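Local structure of mycobacterium tuberculosis paralogous family 11 (Mycobacterium smegmatis, 4Y9I) at residues S62-G66 / D67-P71. The protein probably catalyses electron transfer between the deazaflavin coenzyme F420 and quinones. Numbering follows the deposited sequence. Where two conformers were deposited one is given.
Sequences SVQDG and DKVLP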
loop_
_atom_site.group_PDB
_atom_site.type_symbol
_atom_site.label_atom_id
_atom_site.label_comp_id
_atom_site.label_asym_id
_atom_site.label_seq_id
_atom_site.Cartn_x
_atom_site.Cartn_y
_atom_site.Cartn_z
ATOM N N SER A 62 -3.478 -1.354 9.693
ATOM C CA SER A 62 -4.314 -0.199 9.985
ATOM C C SER A 62 -4.023 0.942 8.972
ATOM O O SER A 62 -2.930 1.042 8.428
ATOM C CB SER A 62 -4.091 0.343 11.387
ATOM O OG SER A 62 -4.421 -0.626 12.350
ATOM N N VAL A 63 -5.058 1.727 8.733
ATOM C CA VAL A 63 -4.938 2.884 7.847
ATOM C C VAL A 63 -5.259 4.179 8.592
ATOM O O VAL A 63 -6.211 4.246 9.363
ATOM C CB VAL A 63 -5.919 2.770 6.659
ATOM C CG1 VAL A 63 -5.569 3.789 5.574
ATOM C CG2 VAL A 63 -5.941 1.388 6.053
ATOM N N GLN A 64 -4.479 5.213 8.290
ATOM C CA GLN A 64 -4.772 6.580 8.763
ATOM C C GLN A 64 -4.770 7.476 7.522
ATOM O O GLN A 64 -3.790 7.570 6.789
ATOM C CB GLN A 64 -3.822 7.068 9.865
ATOM C CG GLN A 64 -4.147 8.471 10.409
ATOM C CD GLN A 64 -3.167 8.947 11.476
ATOM O OE1 GLN A 64 -2.543 8.162 12.173
ATOM N NE2 GLN A 64 -3.019 10.273 11.572
ATOM N N ASP A 65 -5.918 8.133 7.328
ATOM C CA ASP A 65 -6.127 9.049 6.228
ATOM C C ASP A 65 -6.700 10.321 6.824
ATOM O O ASP A 65 -7.818 10.328 7.298
ATOM C CB ASP A 65 -7.093 8.428 5.220
ATOM C CG ASP A 65 -7.334 9.302 3.979
ATOM O OD1 ASP A 65 -6.681 10.357 3.802
ATOM O OD2 ASP A 65 -8.235 8.918 3.182
ATOM N N GLY A 66 -5.927 11.393 6.805
ATOM C CA GLY A 66 -6.328 12.569 7.580
ATOM C C GLY A 66 -6.500 12.293 9.088
ATOM O O GLY A 66 -5.607 11.743 9.730
ATOM N N ASP A 67 -7.680 12.610 9.566
ATOM C CA ASP A 67 -7.972 12.372 10.958
ATOM C C ASP A 67 -8.654 11.037 11.235
ATOM O O ASP A 67 -8.840 10.654 12.363
ATOM C CB ASP A 67 -8.813 13.521 11.480
ATOM C CG ASP A 67 -7.969 14.697 11.807
ATOM O OD1 ASP A 67 -6.966 14.479 12.449
ATOM O OD2 ASP A 67 -8.304 15.813 11.402
ATOM N N LYS A 68 -8.953 10.334 10.182
ATOM C CA LYS A 68 -9.644 9.065 10.229
ATOM C C LYS A 68 -8.666 7.895 10.384
ATOM O O LYS A 68 -7.680 7.814 9.650
ATOM C CB LYS A 68 -10.412 8.906 8.912
ATOM C CG LYS A 68 -11.304 7.681 8.784
ATOM C CD LYS A 68 -12.117 7.682 7.467
ATOM C CE LYS A 68 -11.214 7.614 6.224
ATOM N NZ LYS A 68 -11.888 6.827 5.142
ATOM N N VAL A 69 -8.996 7.001 11.314
ATOM C CA VAL A 69 -8.231 5.787 11.560
ATOM C C VAL A 69 -9.128 4.590 11.327
ATOM O O VAL A 69 -10.265 4.514 11.859
ATOM C CB VAL A 69 -7.676 5.766 12.978
ATOM C CG1 VAL A 69 -7.074 4.421 13.251
ATOM C CG2 VAL A 69 -6.596 6.817 13.082
ATOM N N LEU A 70 -8.681 3.698 10.432
ATOM C CA LEU A 70 -9.338 2.421 10.172
ATOM C C LEU A 70 -8.447 1.295 10.770
ATOM O O LEU A 70 -7.505 0.839 10.105
ATOM C CB LEU A 70 -9.513 2.198 8.673
ATOM C CG LEU A 70 -10.416 3.133 7.830
ATOM C CD1 LEU A 70 -9.818 4.518 7.635
ATOM C CD2 LEU A 70 -10.693 2.498 6.484
ATOM N N PRO A 71 -8.721 0.875 12.026
ATOM C CA PRO A 71 -7.840 -0.092 12.648
ATOM C C PRO A 71 -7.983 -1.529 12.121
ATOM O O PRO A 71 -9.111 -2.017 11.913
ATOM C CB PRO A 71 -8.210 -0.003 14.141
ATOM C CG PRO A 71 -9.650 0.375 14.124
ATOM C CD PRO A 71 -9.808 1.292 12.951
#
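Val63 and Leu70 face each other as a hydrogen-bonded antiparallel pair. Val63 N donates to Leu70 O at 2.9 Å, and Leu70 N returns a bond to Val63 O at 2.7 Å. Both are nearly straight, but only the second lies in the carbonyl plane; Val63 N is tilted from the plane of the Leu70 carbonyl. Asp65 and Lys68 form the next such pair and close a two-residue hairpin. Asp65 N meets Lys68 O almost head-on at 2.9 Å. The return bond, Lys68 N to Asp65 O, is longer at 3.1 Å, and its donor sits above the carbonyl plane. The turn is type II', with Gly66 at its first corner; the positive phi there, 58°, suits glycine.

Val63, Asp65, Lys68 and Leu70 point to one face of the sheet, Gln64 and Val69 to the other. Val63 CB packs on Leu70 CB at 4.2 Å. On the other face Gln64 CG meets Val69 CG2 at 4.0 Å, the two side chains crossing at a slant. Gln64 CG lies anti to the backbone N (chi1 -178°), and its extended chain carries NE2 to the carbonyl of His3. Lys68 runs out extended and then bends at chi3 and chi4, and its NZ bonds Tyr36 OH. Asp65 OD2 also bonds Tyr36 OH and forms a salt bridge with Arg29.

The turn joins strands 60-65 and 68-77, neighbours in the antiparallel barrel. Ser62 and Gln64 bond through their backbones to Thr13 and Leu11 of strand 9-15, while Val63 and Leu70 rest on Tyr36 of strand 35-39.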